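Local coordinates for GST N-terminal domain-containing protein (Pseudomonas syringae pv. tomato, PDB 3IC8) that is of uncharacterised function but has the fold of a glutathione S-transferase and may therefore bind glutathione or a related thiol, at residues N28-T33 against S222-S227; Y63-L68 against H299-G304; S161-Q166 against P206-W211. All coordinates share one frame; numbering follows the deposited sequence.

Contact 1: residues N28-T33 against S222-S227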
ATOM      1  N   ASN A  28      19.855   1.945 -13.780  1.00 28.81           N
ATOM      2  CA  ASN A  28      20.445   0.722 -13.357  1.00 28.84           C
ATOM      3  C   ASN A  28      21.856   1.034 -12.965  1.00 28.39           C
ATOM      4  O   ASN A  28      22.524   1.762 -13.633  1.00 28.53           O
ATOM      5  CB  ASN A  28      20.399  -0.285 -14.484  1.00 29.15           C
ATOM      6  CG  ASN A  28      19.032  -0.852 -14.692  1.00 30.95           C
ATOM      7  OD1 ASN A  28      18.806  -2.015 -14.484  1.00 33.64           O
ATOM      8  ND2 ASN A  28      18.113  -0.026 -15.109  1.00 33.02           N
ATOM      9  N   TRP A  29      22.297   0.508 -11.846  1.00 27.54           N
ATOM     10  CA  TRP A  29      23.591   0.853 -11.331  1.00 26.82           C
ATOM     11  C   TRP A  29      24.329  -0.332 -10.751  1.00 26.27           C
ATOM     12  O   TRP A  29      23.752  -1.311 -10.406  1.00 25.67           O
ATOM     13  CB  TRP A  29      23.484   2.000 -10.315  1.00 26.38           C
ATOM     14  CG  TRP A  29      22.527   1.772  -9.217  1.00 27.63           C
ATOM     15  CD1 TRP A  29      21.205   1.826  -9.295  1.00 28.35           C
ATOM     16  CD2 TRP A  29      22.834   1.441  -7.868  1.00 28.04           C
ATOM     17  NE1 TRP A  29      20.647   1.557  -8.098  1.00 28.36           N
ATOM     18  CE2 TRP A  29      21.634   1.321  -7.196  1.00 28.34           C
ATOM     19  CE3 TRP A  29      24.014   1.230  -7.168  1.00 27.10           C
ATOM     20  CZ2 TRP A  29      21.567   1.010  -5.871  1.00 27.02           C
ATOM     21  CZ3 TRP A  29      23.944   0.926  -5.861  1.00 26.60           C
ATOM     22  CH2 TRP A  29      22.736   0.815  -5.221  1.00 27.40           C
ATOM     23  N   ARG A  30      25.627  -0.197 -10.632  1.00 25.85           N
ATOM     24  CA  ARG A  30      26.427  -1.218 -10.049  1.00 25.82           C
ATOM     25  C   ARG A  30      26.695  -0.877  -8.609  1.00 25.65           C
ATOM     26  O   ARG A  30      26.949   0.235  -8.302  1.00 26.49           O
ATOM     27  CB  ARG A  30      27.735  -1.335 -10.805  1.00 25.42           C
ATOM     28  CG  ARG A  30      27.591  -1.544 -12.266  1.00 24.77           C
ATOM     29  CD  ARG A  30      26.663  -2.674 -12.579  1.00 25.53           C
ATOM     30  NE  ARG A  30      27.153  -3.939 -12.077  1.00 24.38           N
ATOM     31  CZ  ARG A  30      28.092  -4.643 -12.668  1.00 25.55           C
ATOM     32  NH1 ARG A  30      28.640  -4.221 -13.769  1.00 25.91           N
ATOM     33  NH2 ARG A  30      28.484  -5.768 -12.162  1.00 27.05           N
ATOM     34  N   SER A  31      26.652  -1.855  -7.733  1.00 25.57           N
ATOM     35  CA  SER A  31      26.897  -1.609  -6.340  1.00 25.38           C
ATOM     36  C   SER A  31      28.237  -2.127  -5.906  1.00 25.36           C
ATOM     37  O   SER A  31      28.500  -3.289  -5.986  1.00 25.60           O
ATOM     38  CB  SER A  31      25.840  -2.296  -5.524  1.00 24.85           C
ATOM     39  OG  SER A  31      25.999  -1.994  -4.180  1.00 26.02           O
ATOM     40  N   VAL A  32      29.082  -1.249  -5.416  1.00 25.73           N
ATOM     41  CA  VAL A  32      30.352  -1.669  -4.902  1.00 25.79           C
ATOM     42  C   VAL A  32      30.273  -1.523  -3.422  1.00 26.17           C
ATOM     43  O   VAL A  32      30.020  -0.470  -2.932  1.00 25.46           O
ATOM     44  CB  VAL A  32      31.500  -0.803  -5.398  1.00 25.86           C
ATOM     45  CG1 VAL A  32      32.760  -1.225  -4.783  1.00 24.31           C
ATOM     46  CG2 VAL A  32      31.629  -0.894  -6.839  1.00 26.04           C
ATOM     47  N   THR A  33      30.493  -2.600  -2.703  1.00 26.70           N
ATOM     48  CA  THR A  33      30.454  -2.531  -1.264  1.00 28.09           C
ATOM     49  C   THR A  33      31.810  -2.224  -0.691  1.00 27.98           C
ATOM     50  O   THR A  33      32.711  -2.995  -0.767  1.00 28.56           O
ATOM     51  CB  THR A  33      29.997  -3.839  -0.674  1.00 28.31           C
ATOM     52  OG1 THR A  33      28.694  -4.143  -1.147  1.00 30.44           O
ATOM     53  CG2 THR A  33      29.964  -3.745   0.789  1.00 27.37           C
ATOM     54  N   SER A 222      17.540  -0.484  -9.766  1.00 19.52           N
ATOM     55  CA  SER A 222      18.026  -1.816 -10.076  1.00 20.15           C
ATOM     56  C   SER A 222      19.519  -1.928 -10.008  1.00 19.63           C
ATOM     57  O   SER A 222      20.198  -1.245 -10.698  1.00 19.84           O
ATOM     58  CB  SER A 222      17.582  -2.195 -11.473  1.00 20.15           C
ATOM     59  OG  SER A 222      16.589  -3.177 -11.421  1.00 22.83           O
ATOM     60  N   LEU A 223      20.030  -2.837  -9.208  1.00 19.57           N
ATOM     61  CA  LEU A 223      21.453  -2.940  -9.026  1.00 19.36           C
ATOM     62  C   LEU A 223      21.993  -4.331  -9.240  1.00 19.25           C
ATOM     63  O   LEU A 223      21.296  -5.288  -9.066  1.00 19.40           O
ATOM     64  CB  LEU A 223      21.827  -2.453  -7.635  1.00 19.00           C
ATOM     65  CG  LEU A 223      21.486  -3.298  -6.425  1.00 19.22           C
ATOM     66  CD1 LEU A 223      22.501  -4.360  -6.212  1.00 18.95           C
ATOM     67  CD2 LEU A 223      21.343  -2.493  -5.198  1.00 18.66           C
ATOM     68  N   SER A 224      23.253  -4.404  -9.637  1.00 19.57           N
ATOM     69  CA  SER A 224      24.050  -5.618  -9.634  1.00 19.86           C
ATOM     70  C   SER A 224      25.337  -5.371  -8.900  1.00 19.98           C
ATOM     71  O   SER A 224      25.924  -4.348  -9.061  1.00 19.78           O
ATOM     72  CB  SER A 224      24.401  -6.050 -11.035  1.00 19.93           C
ATOM     73  OG  SER A 224      23.603  -5.418 -11.979  1.00 20.61           O
ATOM     74  N   ASP A 225      25.795  -6.326  -8.115  1.00 20.31           N
ATOM     75  CA  ASP A 225      27.046  -6.177  -7.396  1.00 20.84           C
ATOM     76  C   ASP A 225      28.224  -6.073  -8.323  1.00 20.50           C
ATOM     77  O   ASP A 225      28.253  -6.723  -9.324  1.00 19.97           O
ATOM     78  CB  ASP A 225      27.293  -7.367  -6.504  1.00 20.82           C
ATOM     79  CG  ASP A 225      26.296  -7.485  -5.420  1.00 23.04           C
ATOM     80  OD1 ASP A 225      25.449  -6.600  -5.285  1.00 24.54           O
ATOM     81  OD2 ASP A 225      26.353  -8.473  -4.679  1.00 26.48           O
ATOM     82  N   LEU A 226      29.185  -5.240  -7.968  1.00 21.07           N
ATOM     83  CA  LEU A 226      30.420  -5.145  -8.676  1.00 21.29           C
ATOM     84  C   LEU A 226      31.522  -5.126  -7.672  1.00 21.62           C
ATOM     85  O   LEU A 226      31.448  -4.433  -6.718  1.00 22.49           O
ATOM     86  CB  LEU A 226      30.445  -3.891  -9.518  1.00 21.17           C
ATOM     87  CG  LEU A 226      31.726  -3.596 -10.257  1.00 21.26           C
ATOM     88  CD1 LEU A 226      31.926  -4.577 -11.301  1.00 20.81           C
ATOM     89  CD2 LEU A 226      31.770  -2.217 -10.807  1.00 20.30           C
ATOM     90  N   SER A 227      32.557  -5.900  -7.889  1.00 22.33           N
ATOM     91  CA  SER A 227      33.663  -5.926  -6.975  1.00 22.67           C
ATOM     92  C   SER A 227      34.455  -4.662  -7.062  1.00 23.12           C
ATOM     93  O   SER A 227      34.452  -4.008  -8.058  1.00 23.83           O
ATOM     94  CB  SER A 227      34.551  -7.121  -7.239  1.00 22.21           C
ATOM     95  OG  SER A 227      35.441  -6.882  -8.275  1.00 23.32           O
TER
HETATM   96  O   HOH W   1      31.108  -5.147  -4.042  1.00 38.70           O
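The guanidinium group of R30 turns back against the neighbouring strand and bonds two successive carbonyls. Its NE reaches S224 O at 3.3 Å and its NH2 reaches D225 O at 3.0 Å, each donor lying above the plane of the carbonyl it meets. Bends at chi2 and chi3 (-51° and -63°) curl the side chain across to strand 222-225. S224 O is gripped twice, because S31 N also donates to it (2.9 Å) from the opposite face of the carbonyl. L226 lies over one face of the guanidinium, its CB 3.7 Å above the plane and offset toward the rim, while its CD2 approaches CG2 of V32.

These bonds belong to an in-register parallel ladder in which 222-225 is added to the thioredoxin-like sheet of the GST N-terminal domain, outside strand 28-33. Strand 28-33 is thereby an inner strand, with 4-8 on its other side. W29 N to S222 O (3.0 Å) and L226 N to S31 O (2.9 Å) lie near the two ends of the ladder. A water bridges T33 N and L226 O just beyond it.

On the other face of the sheet from R30, W29 and L223 run side by side: L223 CB sits over the six-membered ring in a CH-pi contact, 3.9 Å from its centroid, and L223 CD2 meets W29 CZ2 at 3.6 Å. The indole is fixed by NE1 bonding H220 O and by L22 and R19 of helix 16-25. R30 NH1 forms a salt bridge with E3, and L226 packs on A231 and I234 of helix 228-237.

Contact 2: residues Y63-L68 against H299-G304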
ATOM      1  N   TYR A  63      32.900  11.063  -8.799  1.00 24.87           N
ATOM      2  CA  TYR A  63      32.131  12.168  -8.275  1.00 24.66           C
ATOM      3  C   TYR A  63      31.942  12.062  -6.784  1.00 25.45           C
ATOM      4  O   TYR A  63      31.437  11.101  -6.298  1.00 25.73           O
ATOM      5  CB  TYR A  63      30.783  12.226  -8.963  1.00 24.15           C
ATOM      6  CG  TYR A  63      30.865  12.456 -10.433  1.00 23.36           C
ATOM      7  CD1 TYR A  63      30.680  13.694 -10.959  1.00 22.60           C
ATOM      8  CD2 TYR A  63      31.143  11.434 -11.289  1.00 21.97           C
ATOM      9  CE1 TYR A  63      30.755  13.899 -12.263  1.00 22.63           C
ATOM     10  CE2 TYR A  63      31.221  11.641 -12.581  1.00 22.33           C
ATOM     11  CZ  TYR A  63      31.025  12.875 -13.074  1.00 22.42           C
ATOM     12  OH  TYR A  63      31.102  13.087 -14.406  1.00 24.03           O
ATOM     13  N   CYS A  64      32.358  13.100  -6.087  1.00 26.24           N
ATOM     14  CA  CYS A  64      32.405  13.161  -4.647  1.00 27.36           C
ATOM     15  C   CYS A  64      31.360  14.092  -4.144  1.00 27.50           C
ATOM     16  O   CYS A  64      31.189  15.140  -4.663  1.00 28.38           O
ATOM     17  CB  CYS A  64      33.743  13.712  -4.197  1.00 27.38           C
ATOM     18  SG  CYS A  64      35.143  12.764  -4.614  1.00 29.76           S
ATOM     19  N   ASP A  65      30.634  13.674  -3.137  1.00 27.57           N
ATOM     20  CA  ASP A  65      29.643  14.511  -2.519  1.00 28.11           C
ATOM     21  C   ASP A  65      28.315  14.271  -3.160  1.00 28.05           C
ATOM     22  O   ASP A  65      28.181  14.379  -4.349  1.00 27.93           O
ATOM     23  CB  ASP A  65      30.018  15.975  -2.618  1.00 28.27           C
ATOM     24  CG  ASP A  65      29.236  16.828  -1.668  1.00 29.96           C
ATOM     25  OD1 ASP A  65      29.575  16.884  -0.495  1.00 32.30           O
ATOM     26  OD2 ASP A  65      28.264  17.440  -2.071  1.00 32.32           O
ATOM     27  N   THR A  66      27.327  13.941  -2.360  1.00 27.75           N
ATOM     28  CA  THR A  66      26.029  13.621  -2.902  1.00 27.73           C
ATOM     29  C   THR A  66      25.381  14.779  -3.594  1.00 27.04           C
ATOM     30  O   THR A  66      24.612  14.602  -4.479  1.00 27.61           O
ATOM     31  CB  THR A  66      25.084  12.980  -1.897  1.00 27.65           C
ATOM     32  OG1 THR A  66      24.671  13.935  -0.932  1.00 28.83           O
ATOM     33  CG2 THR A  66      25.769  11.884  -1.234  1.00 28.11           C
ATOM     34  N   ALA A  67      25.673  15.979  -3.170  1.00 26.22           N
ATOM     35  CA  ALA A  67      25.055  17.104  -3.801  1.00 25.65           C
ATOM     36  C   ALA A  67      25.459  17.217  -5.259  1.00 25.14           C
ATOM     37  O   ALA A  67      24.677  17.553  -6.089  1.00 24.89           O
ATOM     38  CB  ALA A  67      25.398  18.329  -3.065  1.00 25.81           C
ATOM     39  N   LEU A  68      26.716  16.966  -5.528  1.00 24.73           N
ATOM     40  CA  LEU A  68      27.256  16.898  -6.858  1.00 24.56           C
ATOM     41  C   LEU A  68      26.721  15.737  -7.653  1.00 24.65           C
ATOM     42  O   LEU A  68      26.543  15.824  -8.827  1.00 24.78           O
ATOM     43  CB  LEU A  68      28.766  16.841  -6.808  1.00 24.60           C
ATOM     44  CG  LEU A  68      29.463  17.075  -8.122  1.00 24.01           C
ATOM     45  CD1 LEU A  68      29.374  18.490  -8.486  1.00 23.82           C
ATOM     46  CD2 LEU A  68      30.854  16.652  -8.053  1.00 24.81           C
ATOM     47  N   HIS A 299      35.825  14.894  -9.422  1.00 18.33           N
ATOM     48  CA  HIS A 299      34.993  16.073  -9.432  1.00 18.59           C
ATOM     49  C   HIS A 299      34.473  16.466  -8.071  1.00 18.29           C
ATOM     50  O   HIS A 299      33.979  15.657  -7.344  1.00 18.30           O
ATOM     51  CB  HIS A 299      33.823  15.893 -10.370  1.00 18.22           C
ATOM     52  CG  HIS A 299      34.166  15.251 -11.661  1.00 18.86           C
ATOM     53  ND1 HIS A 299      33.836  15.807 -12.867  1.00 19.54           N
ATOM     54  CD2 HIS A 299      34.746  14.071 -11.939  1.00 19.67           C
ATOM     55  CE1 HIS A 299      34.227  15.014 -13.832  1.00 18.75           C
ATOM     56  NE2 HIS A 299      34.783  13.954 -13.296  1.00 20.09           N
ATOM     57  N   PHE A 300      34.611  17.742  -7.758  1.00 18.09           N
ATOM     58  CA  PHE A 300      34.206  18.304  -6.496  1.00 17.67           C
ATOM     59  C   PHE A 300      33.376  19.515  -6.731  1.00 16.65           C
ATOM     60  O   PHE A 300      33.596  20.225  -7.648  1.00 16.96           O
ATOM     61  CB  PHE A 300      35.397  18.773  -5.709  1.00 18.16           C
ATOM     62  CG  PHE A 300      36.323  17.716  -5.321  1.00 19.99           C
ATOM     63  CD1 PHE A 300      36.079  16.947  -4.244  1.00 21.32           C
ATOM     64  CD2 PHE A 300      37.472  17.521  -6.015  1.00 21.13           C
ATOM     65  CE1 PHE A 300      36.943  15.999  -3.894  1.00 22.25           C
ATOM     66  CE2 PHE A 300      38.325  16.572  -5.655  1.00 21.09           C
ATOM     67  CZ  PHE A 300      38.069  15.823  -4.592  1.00 21.75           C
ATOM     68  N   PRO A 301      32.432  19.761  -5.862  1.00 16.04           N
ATOM     69  CA  PRO A 301      31.665  20.992  -5.876  1.00 15.73           C
ATOM     70  C   PRO A 301      32.437  22.159  -5.307  1.00 15.32           C
ATOM     71  O   PRO A 301      33.338  21.958  -4.554  1.00 14.90           O
ATOM     72  CB  PRO A 301      30.507  20.653  -4.969  1.00 16.35           C
ATOM     73  CG  PRO A 301      30.973  19.615  -4.141  1.00 15.69           C
ATOM     74  CD  PRO A 301      31.941  18.836  -4.853  1.00 15.54           C
ATOM     75  N   ARG A 302      32.069  23.371  -5.645  1.00 15.06           N
ATOM     76  CA  ARG A 302      32.656  24.489  -4.961  1.00 14.60           C
ATOM     77  C   ARG A 302      32.289  24.474  -3.493  1.00 13.83           C
ATOM     78  O   ARG A 302      33.112  24.732  -2.656  1.00 13.32           O
ATOM     79  CB  ARG A 302      32.256  25.809  -5.588  1.00 15.28           C
ATOM     80  CG  ARG A 302      32.651  26.004  -7.001  1.00 17.05           C
ATOM     81  CD  ARG A 302      32.714  27.452  -7.297  1.00 20.87           C
ATOM     82  NE  ARG A 302      33.795  27.812  -8.200  1.00 27.06           N
ATOM     83  CZ  ARG A 302      35.062  27.952  -7.856  1.00 28.66           C
ATOM     84  NH1 ARG A 302      35.456  27.755  -6.632  1.00 29.39           N
ATOM     85  NH2 ARG A 302      35.944  28.283  -8.755  1.00 31.71           N
ATOM     86  N   LEU A 303      31.045  24.169  -3.186  1.00 12.50           N
ATOM     87  CA  LEU A 303      30.578  24.222  -1.827  1.00 11.66           C
ATOM     88  C   LEU A 303      31.146  23.145  -0.953  1.00 10.70           C
ATOM     89  O   LEU A 303      31.090  22.002  -1.261  1.00 10.79           O
ATOM     90  CB  LEU A 303      29.071  24.155  -1.782  1.00 11.48           C
ATOM     91  CG  LEU A 303      28.300  25.110  -2.662  1.00 12.34           C
ATOM     92  CD1 LEU A 303      26.883  25.066  -2.311  1.00 12.69           C
ATOM     93  CD2 LEU A 303      28.823  26.488  -2.541  1.00 11.46           C
ATOM     94  N   GLY A 304      31.691  23.566   0.163  1.00  8.78           N
ATOM     95  CA  GLY A 304      32.230  22.669   1.136  1.00  7.33           C
ATOM     96  C   GLY A 304      33.621  22.174   0.884  1.00  6.63           C
ATOM     97  O   GLY A 304      34.095  21.330   1.580  1.00  6.70           O
TER
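The rings of Y63 and H299 lie face to face, pointing the same way, with centroids 4.1 Å apart and planes 17° from parallel. H299 CD2 sits over the middle of the phenol ring, and Y63 CE1 reciprocally over the middle of the imidazole. Parallel pairing of Y63 with H299 puts both side chains on one face of the sheet, and similar first torsions (chi1 -62° for Y63, -43° for H299) then lay the rings side by side. Polar partners fix the rotation of the stack: H299 ND1 bonds E283 and NE2 bonds D61, while Y63 OH bonds R72. With a carboxylate at each nitrogen, the imidazole would probably be drawn toward its protonated form.

Beyond this pair the two segments begin to part. C64 N still donates to H299 O (3.3 Å). C64 SG then stands obliquely to the F300 ring, 4.5 Å from its centroid, in a sulfur-aromatic contact. From the first turn of helix 66-76, L68 CD2 reaches H299 O (3.4 Å) and also meets H299 CB and P301 CD (4.0 Å). D65, crossing P301 obliquely, touches CG of its ring through OD2, and the same oxygen weakly accepts from A67 N as the N-cap of the helix.

In glutathione transferases the turn into this helix is where the gamma-glutamyl end of glutathione is commonly held; D65 lies at the corresponding turn, though this alone establishes no such role. Here strand 61-63 pairs in parallel with strand 296-300, joining the thioredoxin-like part of the sheet to its C-terminal strands, with helix 66-76 leading away.

Contact 3: residues S161-Q166 against P206-W211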
ATOM      1  N   SER A 161       5.800  20.930  12.577  1.00 24.93           N
ATOM      2  CA  SER A 161       4.511  21.553  12.484  1.00 25.80           C
ATOM      3  C   SER A 161       4.366  22.357  11.215  1.00 26.10           C
ATOM      4  O   SER A 161       3.321  22.411  10.635  1.00 26.44           O
ATOM      5  CB  SER A 161       4.217  22.386  13.717  1.00 25.70           C
ATOM      6  OG  SER A 161       5.008  23.524  13.774  1.00 25.76           O
ATOM      7  N   ARG A 162       5.444  23.002  10.824  1.00 26.19           N
ATOM      8  CA  ARG A 162       5.481  23.752   9.609  1.00 25.25           C
ATOM      9  C   ARG A 162       5.301  22.847   8.423  1.00 25.13           C
ATOM     10  O   ARG A 162       4.559  23.145   7.541  1.00 25.24           O
ATOM     11  CB  ARG A 162       6.789  24.520   9.528  1.00 25.31           C
ATOM     12  CG  ARG A 162       6.669  26.001   9.710  1.00 25.45           C
ATOM     13  CD  ARG A 162       7.505  26.561  10.827  1.00 23.80           C
ATOM     14  NE  ARG A 162       8.800  27.032  10.396  1.00 23.54           N
ATOM     15  CZ  ARG A 162       9.468  28.040  10.932  1.00 25.88           C
ATOM     16  NH1 ARG A 162       8.975  28.741  11.910  1.00 22.02           N
ATOM     17  NH2 ARG A 162      10.634  28.362  10.461  1.00 26.76           N
ATOM     18  N   LEU A 163       6.002  21.735   8.423  1.00 25.13           N
ATOM     19  CA  LEU A 163       5.899  20.754   7.375  1.00 24.81           C
ATOM     20  C   LEU A 163       4.534  20.131   7.308  1.00 24.89           C
ATOM     21  O   LEU A 163       4.032  19.917   6.254  1.00 24.92           O
ATOM     22  CB  LEU A 163       6.967  19.697   7.515  1.00 25.03           C
ATOM     23  CG  LEU A 163       7.042  18.628   6.445  1.00 25.03           C
ATOM     24  CD1 LEU A 163       7.341  19.185   5.125  1.00 24.29           C
ATOM     25  CD2 LEU A 163       8.051  17.632   6.815  1.00 24.39           C
ATOM     26  N   GLU A 164       3.947  19.873   8.464  1.00 24.74           N
ATOM     27  CA  GLU A 164       2.585  19.408   8.604  1.00 24.21           C
ATOM     28  C   GLU A 164       1.579  20.395   8.086  1.00 24.07           C
ATOM     29  O   GLU A 164       0.682  20.028   7.412  1.00 24.13           O
ATOM     30  CB  GLU A 164       2.292  19.055  10.059  1.00 24.67           C
ATOM     31  CG  GLU A 164       0.883  18.597  10.381  1.00 24.90           C
ATOM     32  CD  GLU A 164       0.492  17.321   9.699  1.00 30.38           C
ATOM     33  OE1 GLU A 164       1.366  16.624   9.236  1.00 31.95           O
ATOM     34  OE2 GLU A 164      -0.697  17.004   9.599  1.00 33.63           O
ATOM     35  N   SER A 165       1.774  21.668   8.363  1.00 23.80           N
ATOM     36  CA  SER A 165       0.927  22.690   7.809  1.00 23.34           C
ATOM     37  C   SER A 165       0.948  22.767   6.289  1.00 23.35           C
ATOM     38  O   SER A 165      -0.049  22.958   5.695  1.00 23.70           O
ATOM     39  CB  SER A 165       1.335  24.043   8.347  1.00 22.70           C
ATOM     40  OG  SER A 165       0.685  24.337   9.533  1.00 24.36           O
ATOM     41  N   GLN A 166       2.093  22.669   5.659  1.00 22.79           N
ATOM     42  CA  GLN A 166       2.154  22.629   4.221  1.00 22.60           C
ATOM     43  C   GLN A 166       1.525  21.404   3.547  1.00 22.50           C
ATOM     44  O   GLN A 166       0.881  21.516   2.546  1.00 22.48           O
ATOM     45  CB  GLN A 166       3.587  22.801   3.774  1.00 21.96           C
ATOM     46  CG  GLN A 166       3.802  22.413   2.373  1.00 23.09           C
ATOM     47  CD  GLN A 166       5.033  22.989   1.781  1.00 24.81           C
ATOM     48  OE1 GLN A 166       5.437  22.586   0.723  1.00 23.66           O
ATOM     49  NE2 GLN A 166       5.645  23.921   2.461  1.00 23.17           N
ATOM     50  N   PRO A 206       0.658  13.531  10.870  1.00 19.39           N
ATOM     51  CA  PRO A 206       0.125  12.555   9.944  1.00 19.34           C
ATOM     52  C   PRO A 206       0.404  12.827   8.512  1.00 19.35           C
ATOM     53  O   PRO A 206       0.678  11.903   7.805  1.00 20.04           O
ATOM     54  CB  PRO A 206      -1.348  12.655  10.206  1.00 19.29           C
ATOM     55  CG  PRO A 206      -1.410  13.027  11.580  1.00 19.32           C
ATOM     56  CD  PRO A 206      -0.386  14.026  11.753  1.00 19.24           C
ATOM     57  N   SER A 207       0.309  14.073   8.101  1.00 18.98           N
ATOM     58  CA  SER A 207       0.553  14.480   6.737  1.00 18.86           C
ATOM     59  C   SER A 207       1.961  14.214   6.332  1.00 18.75           C
ATOM     60  O   SER A 207       2.213  13.872   5.227  1.00 19.57           O
ATOM     61  CB  SER A 207       0.289  15.954   6.583  1.00 18.84           C
ATOM     62  OG  SER A 207      -1.058  16.202   6.361  1.00 19.48           O
ATOM     63  N   VAL A 208       2.877  14.416   7.241  1.00 18.56           N
ATOM     64  CA  VAL A 208       4.259  14.139   7.016  1.00 18.20           C
ATOM     65  C   VAL A 208       4.541  12.672   6.791  1.00 18.66           C
ATOM     66  O   VAL A 208       5.316  12.305   5.949  1.00 18.41           O
ATOM     67  CB  VAL A 208       5.051  14.636   8.179  1.00 17.84           C
ATOM     68  CG1 VAL A 208       6.490  14.560   7.903  1.00 17.95           C
ATOM     69  CG2 VAL A 208       4.674  16.017   8.458  1.00 16.16           C
ATOM     70  N   SER A 209       3.904  11.836   7.576  1.00 19.19           N
ATOM     71  CA  SER A 209       4.109  10.412   7.512  1.00 19.57           C
ATOM     72  C   SER A 209       3.669   9.826   6.175  1.00 19.35           C
ATOM     73  O   SER A 209       4.316   8.969   5.634  1.00 19.14           O
ATOM     74  CB  SER A 209       3.400   9.755   8.689  1.00 19.50           C
ATOM     75  OG  SER A 209       3.950   8.507   9.020  1.00 22.80           O
ATOM     76  N   VAL A 210       2.557  10.301   5.657  1.00 19.54           N
ATOM     77  CA  VAL A 210       2.078   9.890   4.366  1.00 19.23           C
ATOM     78  C   VAL A 210       3.009  10.310   3.258  1.00 19.55           C
ATOM     79  O   VAL A 210       3.295   9.559   2.371  1.00 19.23           O
ATOM     80  CB  VAL A 210       0.715  10.489   4.124  1.00 19.93           C
ATOM     81  CG1 VAL A 210       0.324  10.440   2.694  1.00 18.70           C
ATOM     82  CG2 VAL A 210      -0.278   9.843   4.971  1.00 20.34           C
ATOM     83  N   TRP A 211       3.466  11.543   3.326  1.00 19.19           N
ATOM     84  CA  TRP A 211       4.391  12.093   2.371  1.00 18.97           C
ATOM     85  C   TRP A 211       5.694  11.360   2.413  1.00 19.28           C
ATOM     86  O   TRP A 211       6.306  11.131   1.399  1.00 19.72           O
ATOM     87  CB  TRP A 211       4.626  13.582   2.634  1.00 18.75           C
ATOM     88  CG  TRP A 211       5.855  14.101   2.000  1.00 18.38           C
ATOM     89  CD1 TRP A 211       5.987  14.510   0.741  1.00 18.84           C
ATOM     90  CD2 TRP A 211       7.125  14.268   2.606  1.00 18.20           C
ATOM     91  NE1 TRP A 211       7.244  14.915   0.507  1.00 18.99           N
ATOM     92  CE2 TRP A 211       7.970  14.780   1.646  1.00 17.44           C
ATOM     93  CE3 TRP A 211       7.629  14.027   3.875  1.00 17.84           C
ATOM     94  CZ2 TRP A 211       9.275  15.038   1.894  1.00 18.47           C
ATOM     95  CZ3 TRP A 211       8.912  14.281   4.110  1.00 17.07           C
ATOM     96  CH2 TRP A 211       9.730  14.783   3.136  1.00 18.43           C
TER
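Carboxylate oxygen OE1 of E164 is approached by two consecutive backbone N-H groups in the first turn of helix 206-216: S207 N at 3.0 Å and V208 N at 3.3 Å. Both bonds are weak, the first because it is strongly bent (123°). The other oxygen, OE2, receives weak bonds from S207 N and from the hydroxyl S207 OG, each at 3.4 Å. Three donors thus meet the two oxygens, all weakly and with S207 N shared between them, and together they hold the carboxylate across the start of the helix. A negative group in this place would be expected to interact well with the partial positive charge of a helix N terminus.

The glutamate reaches it by a bend. Its CG is anti to the backbone N, and a turn at chi2 (63°) swings the carboxylate onto the neighbouring helix. P206 lies at the edge of this site, its CD near OE2, and Y205 touches E164 from just ahead of the helix.

Next to the polar patch the interface turns apolar. L163 projects toward the other helix and crosses V208 at about a right angle, its CD2 against CG1 of V208 at 3.6 Å. The same methyl comes obliquely to the W211 ring, where it is a looser neighbour of CZ3 (4.4 Å). W211 is held by a hydrogen bond from NE1 to D182 and packs on V185 and L189, while L174 touches both W211 and L163.

The helix axes cross at 75° and come within 8.2 Å, a steep crossing in which the side of one helix meets the first turn of the other. Helix 206-216 also packs on helix 180-193, which by its place in the sequence probably corresponds to the central helix of the all-helical C-terminal domain of glutathione S-transferases.

From the N terminus, the chain passes 28-33 and then 63-68 before entering the helical domain, where contact 3 closes the shortest loop, from 161-166 to 206-211. Emerging from those helices, it returns to the sheet at 222-227 and closes contact 1. Contact 2 closes last, at 299-304. Contacts 1 and 2 therefore cross, and contact 3 falls within the loops of both. Contacts 1 and 2 lie on one sheet, their centres 21 Å apart: one adds a strand at its edge, the other joins its thioredoxin-like and C-terminal parts. Contact 3, centred 34 Å from contact 1, instead ties helices together within the C-terminal GST domain.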